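Local coordinates for protein angiotensin-converting enzyme (Anopheles gambiae, PDB 6S1Y) that probably cleaves peptides as a zinc-dependent metallopeptidase of the angiotensin-converting enzyme family, and here holds a gamma-glutamyl dipeptide at its metal, at residues F352-Y365 with F383-S396. Sequence-based numbering, arbitrary orientation.
Sequences FFVVHHELGHIQYY and FHEAVGDVLSLSVS. With ZN (zinc ion), chain G; KSN ((2~{S})-2-[[(4~{S})-4-azanyl-5-oxidanyl-5-oxidanylidene-pentanoyl]amino]pentanedioic acid), chain H.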
loop_
_atom_site.group_PDB
_atom_site.type_symbol
_atom_site.label_atom_id
_atom_site.label_comp_id
_atom_site.label_asym_id
_atom_site.label_seq_id
_atom_site.Cartn_x
_atom_site.Cartn_y
_atom_site.Cartn_z
ATOM N N PHE A 352 10.898 -2.802 -9.529
ATOM C CA PHE A 352 10.867 -1.590 -10.341
ATOM C C PHE A 352 9.587 -0.797 -10.107
ATOM O O PHE A 352 9.630 0.435 -10.046
ATOM C CB PHE A 352 11.004 -1.960 -11.820
ATOM C CG PHE A 352 11.502 -0.843 -12.701
ATOM C CD1 PHE A 352 12.399 0.110 -12.231
ATOM C CD2 PHE A 352 11.092 -0.764 -14.020
ATOM C CE1 PHE A 352 12.881 1.128 -13.069
ATOM C CE2 PHE A 352 11.563 0.258 -14.865
ATOM C CZ PHE A 352 12.464 1.196 -14.385
ATOM N N PHE A 353 8.429 -1.483 -9.984
ATOM C CA PHE A 353 7.175 -0.790 -9.685
ATOM C C PHE A 353 7.153 -0.266 -8.254
ATOM O O PHE A 353 6.604 0.809 -7.996
ATOM C CB PHE A 353 5.954 -1.708 -9.924
ATOM C CG PHE A 353 5.781 -2.085 -11.356
ATOM C CD1 PHE A 353 5.787 -1.110 -12.349
ATOM C CD2 PHE A 353 5.686 -3.419 -11.729
ATOM C CE1 PHE A 353 5.677 -1.460 -13.680
ATOM C CE2 PHE A 353 5.574 -3.774 -13.056
ATOM C CZ PHE A 353 5.570 -2.799 -14.038
ATOM N N VAL A 354 7.696 -1.028 -7.297
ATOM C CA VAL A 354 7.799 -0.495 -5.938
ATOM C C VAL A 354 8.600 0.805 -5.948
ATOM O O VAL A 354 8.224 1.785 -5.301
ATOM C CB VAL A 354 8.415 -1.534 -4.984
ATOM C CG1 VAL A 354 8.706 -0.900 -3.645
ATOM C CG2 VAL A 354 7.471 -2.743 -4.800
ATOM N N VAL A 355 9.703 0.839 -6.714
ATOM C CA VAL A 355 10.499 2.062 -6.830
ATOM C C VAL A 355 9.602 3.240 -7.167
ATOM O O VAL A 355 9.601 4.266 -6.475
ATOM C CB VAL A 355 11.618 1.870 -7.870
ATOM C CG1 VAL A 355 12.274 3.193 -8.246
ATOM C CG2 VAL A 355 12.680 0.906 -7.316
ATOM N N HIS A 356 8.786 3.088 -8.207
ATOM C CA HIS A 356 7.881 4.158 -8.609
ATOM C C HIS A 356 6.857 4.480 -7.525
ATOM O O HIS A 356 6.571 5.655 -7.274
ATOM C CB HIS A 356 7.168 3.779 -9.901
ATOM C CG HIS A 356 8.049 3.837 -11.103
ATOM N ND1 HIS A 356 8.903 2.816 -11.440
ATOM C CD2 HIS A 356 8.227 4.803 -12.035
ATOM C CE1 HIS A 356 9.568 3.145 -12.534
ATOM N NE2 HIS A 356 9.173 4.345 -12.915
ATOM N N HIS A 357 6.268 3.461 -6.895
ATOM C CA HIS A 357 5.321 3.722 -5.808
ATOM C C HIS A 357 5.947 4.650 -4.774
ATOM O O HIS A 357 5.354 5.662 -4.373
ATOM C CB HIS A 357 4.878 2.407 -5.143
ATOM C CG HIS A 357 4.017 2.599 -3.927
ATOM N ND1 HIS A 357 2.643 2.694 -3.991
ATOM C CD2 HIS A 357 4.342 2.730 -2.616
ATOM C CE1 HIS A 357 2.158 2.877 -2.774
ATOM N NE2 HIS A 357 3.168 2.898 -1.921
ATOM N N GLU A 358 7.159 4.305 -4.326
ATOM C CA GLU A 358 7.831 5.091 -3.294
ATOM C C GLU A 358 8.225 6.480 -3.805
ATOM O O GLU A 358 8.062 7.477 -3.091
ATOM C CB GLU A 358 9.053 4.322 -2.792
ATOM C CG GLU A 358 8.749 2.954 -2.189
ATOM C CD GLU A 358 7.787 3.019 -1.012
ATOM O OE1 GLU A 358 7.715 4.077 -0.355
ATOM O OE2 GLU A 358 7.086 2.010 -0.743
ATOM N N LEU A 359 8.717 6.576 -5.043
ATOM C CA LEU A 359 9.100 7.883 -5.571
ATOM C C LEU A 359 7.890 8.775 -5.743
ATOM O O LEU A 359 8.044 9.997 -5.781
ATOM C CB LEU A 359 9.818 7.769 -6.922
ATOM C CG LEU A 359 11.268 7.297 -6.901
ATOM C CD1 LEU A 359 11.784 6.976 -8.312
ATOM C CD2 LEU A 359 12.169 8.342 -6.236
ATOM N N GLY A 360 6.697 8.183 -5.862
ATOM C CA GLY A 360 5.488 8.985 -5.885
ATOM C C GLY A 360 5.214 9.638 -4.547
ATOM O O GLY A 360 4.748 10.778 -4.492
ATOM N N HIS A 361 5.471 8.908 -3.453
ATOM C CA HIS A 361 5.428 9.506 -2.118
ATOM C C HIS A 361 6.412 10.680 -2.033
ATOM O O HIS A 361 6.055 11.782 -1.604
ATOM C CB HIS A 361 5.774 8.455 -1.041
ATOM C CG HIS A 361 4.688 7.457 -0.738
ATOM N ND1 HIS A 361 3.392 7.823 -0.446
ATOM C CD2 HIS A 361 4.735 6.109 -0.602
ATOM C CE1 HIS A 361 2.682 6.742 -0.174
ATOM N NE2 HIS A 361 3.471 5.689 -0.268
ATOM N N ILE A 362 7.666 10.453 -2.447
ATOM C CA ILE A 362 8.680 11.505 -2.389
ATOM C C ILE A 362 8.217 12.735 -3.166
ATOM O O ILE A 362 8.236 13.857 -2.654
ATOM C CB ILE A 362 10.030 10.996 -2.924
ATOM C CG1 ILE A 362 10.588 9.881 -2.046
ATOM C CG2 ILE A 362 11.025 12.157 -2.999
ATOM C CD1 ILE A 362 10.921 10.297 -0.640
ATOM N N GLN A 363 7.777 12.534 -4.415
ATOM C CA GLN A 363 7.327 13.652 -5.235
ATOM C C GLN A 363 6.203 14.412 -4.546
ATOM O O GLN A 363 6.141 15.642 -4.612
ATOM C CB GLN A 363 6.868 13.148 -6.597
ATOM C CG GLN A 363 6.422 14.252 -7.543
ATOM C CD GLN A 363 7.568 15.176 -7.954
ATOM O OE1 GLN A 363 7.367 16.382 -8.125
ATOM N NE2 GLN A 363 8.768 14.608 -8.118
ATOM N N TYR A 364 5.290 13.704 -3.896
ATOM C CA TYR A 364 4.213 14.389 -3.200
ATOM C C TYR A 364 4.800 15.264 -2.095
ATOM O O TYR A 364 4.460 16.446 -1.974
ATOM C CB TYR A 364 3.230 13.357 -2.654
ATOM C CG TYR A 364 1.760 13.757 -2.533
ATOM C CD1 TYR A 364 1.346 15.081 -2.534
ATOM C CD2 TYR A 364 0.780 12.765 -2.401
ATOM C CE1 TYR A 364 -0.019 15.415 -2.400
ATOM C CE2 TYR A 364 -0.566 13.075 -2.282
ATOM C CZ TYR A 364 -0.971 14.397 -2.276
ATOM O OH TYR A 364 -2.329 14.653 -2.147
ATOM N N TYR A 365 5.716 14.694 -1.297
ATOM C CA TYR A 365 6.427 15.472 -0.289
ATOM C C TYR A 365 6.992 16.756 -0.901
ATOM O O TYR A 365 6.764 17.859 -0.386
ATOM C CB TYR A 365 7.559 14.636 0.331
ATOM C CG TYR A 365 7.159 13.356 1.084
ATOM C CD1 TYR A 365 5.889 13.191 1.632
ATOM C CD2 TYR A 365 8.075 12.315 1.233
ATOM C CE1 TYR A 365 5.545 12.033 2.305
ATOM C CE2 TYR A 365 7.742 11.153 1.917
ATOM C CZ TYR A 365 6.480 11.015 2.448
ATOM O OH TYR A 365 6.167 9.849 3.112
ATOM N N PHE A 383 -4.788 9.323 -1.763
ATOM C CA PHE A 383 -4.040 10.128 -2.725
ATOM C C PHE A 383 -2.547 9.833 -2.640
ATOM O O PHE A 383 -1.871 9.712 -3.665
ATOM C CB PHE A 383 -4.270 11.617 -2.488
ATOM C CG PHE A 383 -5.550 12.139 -3.058
ATOM C CD1 PHE A 383 -6.760 11.592 -2.691
ATOM C CD2 PHE A 383 -5.535 13.220 -3.924
ATOM C CE1 PHE A 383 -7.934 12.085 -3.195
ATOM C CE2 PHE A 383 -6.701 13.730 -4.424
ATOM C CZ PHE A 383 -7.911 13.164 -4.068
ATOM N N HIS A 384 -2.005 9.715 -1.427
ATOM C CA HIS A 384 -0.570 9.481 -1.288
ATOM C C HIS A 384 -0.147 8.160 -1.912
ATOM O O HIS A 384 0.900 8.077 -2.569
ATOM C CB HIS A 384 -0.179 9.495 0.176
ATOM C CG HIS A 384 0.878 10.496 0.490
ATOM N ND1 HIS A 384 2.165 10.383 0.016
ATOM C CD2 HIS A 384 0.837 11.642 1.206
ATOM C CE1 HIS A 384 2.881 11.404 0.444
ATOM N NE2 HIS A 384 2.098 12.185 1.166
ATOM N N GLU A 385 -0.953 7.104 -1.707
ATOM C CA GLU A 385 -0.621 5.797 -2.265
ATOM C C GLU A 385 -0.836 5.742 -3.769
ATOM O O GLU A 385 -0.212 4.925 -4.445
ATOM C CB GLU A 385 -1.459 4.725 -1.556
ATOM C CG GLU A 385 -1.334 4.762 -0.041
ATOM C CD GLU A 385 0.105 4.605 0.405
ATOM O OE1 GLU A 385 0.904 4.030 -0.361
ATOM O OE2 GLU A 385 0.423 5.081 1.509
ATOM N N ALA A 386 -1.675 6.613 -4.312
ATOM C CA ALA A 386 -2.003 6.553 -5.735
ATOM C C ALA A 386 -0.924 7.133 -6.642
ATOM O O ALA A 386 -0.818 6.721 -7.806
ATOM C CB ALA A 386 -3.319 7.295 -5.986
ATOM N N VAL A 387 -0.102 8.065 -6.144
ATOM C CA VAL A 387 0.694 8.899 -7.047
ATOM C C VAL A 387 1.663 8.048 -7.870
ATOM O O VAL A 387 1.694 8.132 -9.101
ATOM C CB VAL A 387 1.460 9.984 -6.266
ATOM C CG1 VAL A 387 2.407 10.702 -7.215
ATOM C CG2 VAL A 387 0.496 10.946 -5.597
ATOM N N GLY A 388 2.530 7.287 -7.193
ATOM C CA GLY A 388 3.493 6.483 -7.912
ATOM C C GLY A 388 2.841 5.396 -8.747
ATOM O O GLY A 388 3.349 5.028 -9.814
ATOM N N ASP A 389 1.712 4.851 -8.273
ATOM C CA ASP A 389 1.036 3.799 -9.026
ATOM C C ASP A 389 0.510 4.321 -10.361
ATOM O O ASP A 389 0.494 3.580 -11.351
ATOM C CB ASP A 389 -0.084 3.190 -8.184
ATOM C CG ASP A 389 0.441 2.253 -7.087
ATOM O OD1 ASP A 389 1.688 2.069 -6.965
ATOM O OD2 ASP A 389 -0.417 1.712 -6.341
ATOM N N VAL A 390 0.118 5.594 -10.430
ATOM C CA VAL A 390 -0.284 6.171 -11.716
ATOM C C VAL A 390 0.871 6.103 -12.704
ATOM O O VAL A 390 0.702 5.688 -13.854
ATOM C CB VAL A 390 -0.788 7.613 -11.535
ATOM C CG1 VAL A 390 -0.894 8.312 -12.883
ATOM C CG2 VAL A 390 -2.149 7.609 -10.814
ATOM N N LEU A 391 2.076 6.478 -12.265
ATOM C CA LEU A 391 3.226 6.313 -13.144
ATOM C C LEU A 391 3.408 4.847 -13.513
ATOM O O LEU A 391 3.679 4.524 -14.675
ATOM C CB LEU A 391 4.511 6.852 -12.506
ATOM C CG LEU A 391 4.612 8.337 -12.149
ATOM C CD1 LEU A 391 6.064 8.828 -12.235
ATOM C CD2 LEU A 391 3.715 9.164 -13.006
ATOM N N SER A 392 3.286 3.944 -12.529
ATOM C CA SER A 392 3.506 2.529 -12.815
ATOM C C SER A 392 2.532 2.014 -13.864
ATOM O O SER A 392 2.884 1.111 -14.637
ATOM C CB SER A 392 3.374 1.693 -11.540
ATOM O OG SER A 392 4.484 1.900 -10.698
ATOM N N LEU A 393 1.308 2.558 -13.907
ATOM C CA LEU A 393 0.376 2.179 -14.975
ATOM C C LEU A 393 0.940 2.504 -16.360
ATOM O O LEU A 393 0.793 1.711 -17.290
ATOM C CB LEU A 393 -0.982 2.861 -14.776
ATOM C CG LEU A 393 -1.862 2.235 -13.681
ATOM C CD1 LEU A 393 -3.126 3.047 -13.428
ATOM C CD2 LEU A 393 -2.259 0.826 -14.040
ATOM N N SER A 394 1.581 3.670 -16.524
ATOM C CA SER A 394 2.190 3.994 -17.813
ATOM C C SER A 394 3.417 3.125 -18.064
ATOM O O SER A 394 3.597 2.598 -19.171
ATOM C CB SER A 394 2.581 5.480 -17.881
ATOM O OG SER A 394 1.457 6.334 -18.051
ATOM N N VAL A 395 4.266 2.962 -17.040
ATOM C CA VAL A 395 5.500 2.208 -17.192
ATOM C C VAL A 395 5.221 0.773 -17.591
ATOM O O VAL A 395 6.056 0.122 -18.226
ATOM C CB VAL A 395 6.320 2.237 -15.886
ATOM C CG1 VAL A 395 7.441 1.238 -15.987
ATOM C CG2 VAL A 395 6.879 3.608 -15.619
ATOM N N SER A 396 4.052 0.244 -17.208
ATOM C CA SER A 396 3.781 -1.160 -17.446
ATOM C C SER A 396 3.399 -1.443 -18.891
ATOM O O SER A 396 3.497 -2.594 -19.321
ATOM C CB SER A 396 2.682 -1.639 -16.502
ATOM O OG SER A 396 1.419 -1.093 -16.854
HETATM ZN ZN ZN G . 2.816 3.798 -0.168
HETATM C C10 KSN H . 4.863 2.984 5.974
HETATM C C13 KSN H . 4.101 2.337 1.434
HETATM C C17 KSN H . 2.099 -3.793 0.341
HETATM C C02 KSN H . 2.036 -2.628 -0.654
HETATM C C03 KSN H . 2.558 -1.279 -0.138
HETATM C C04 KSN H . 3.501 -1.312 1.053
HETATM C C05 KSN H . 4.908 -0.709 0.803
HETATM C C07 KSN H . 4.571 1.259 2.442
HETATM C C08 KSN H . 5.263 1.833 3.672
HETATM C C09 KSN H . 4.313 2.640 4.576
HETATM N N01 KSN H . 0.656 -2.421 -1.109
HETATM N N06 KSN H . 5.403 0.475 1.521
HETATM O O11 KSN H . 5.841 2.322 6.443
HETATM O O12 KSN H . 4.342 3.915 6.680
HETATM O O14 KSN H . 4.928 2.750 0.575
HETATM O O15 KSN H . 2.933 2.772 1.422
HETATM O O16 KSN H . 5.651 -1.264 0.049
HETATM O O18 KSN H . 3.168 -4.458 0.399
HETATM O O19 KSN H . 1.151 -4.137 1.097
HETATM O O HOH W 1 3.598 1.022 -8.397
HETATM O O HOH W 2 2.728 6.919 -4.606
#
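His357 and His361, one turn apart on helix 349-368, bind zinc through NE2, and Glu385 of helix 381-395 completes the protein ligands with OE1 at 1.9 Å. This is the HExxH motif with a downstream glutamate as third ligand, as in gluzincin peptidases, and a carboxylate of the bound gamma-glutamyl dipeptide lies on the remaining side of the metal; Glu358, the glutamate of the HExxH sequence, puts OE2 2.6 Å from O14 of the dipeptide. CG of His357 lies anti to the backbone N (chi1 174°), whereas that of His361 lies beside it (chi1 -75°), and these different torsions bring the two rings to one ion.

Second-shell bonds from helix 381-395 fix both rings. His357 ND1 donates to Asp389 OD1 (3.2 Å), meeting it from above the carboxylate plane; His361 ND1 gives a nearly straight bond to His384 ND1 (2.9 Å). The Asp389 carboxylate probably makes His357 a more electron-rich zinc ligand. Tyr364 CD2 sits over one face of the His384 ring, while Tyr365 CE1 approaches His384 CE1 to 3.3 Å.

Gly360 and Gly388 let the backbones come within 3.8 Å, CA to CA, where the axes of 352-365 and 383-395 run at 130° to each other. Two waters bridge them: one joins Phe353 O, Asp389 OD1 and Ser392 OG; the other accepts from Gly388 N and donates to His357 O and His384 O. Farther along, His356 fits as a knob among Gly388, Leu391, Ser392 and Val395, its ND1 tied back to Phe352 O.

Around this buried pair, strand 329-332 touches Glu358 and His361 and takes the Tyr365 hydroxyl at Ala330 O. Helix 286-299 packs on Leu391 and Val395, and helix 495-514 meets Glu385 and supplies Gln504 to Asp389 OD2.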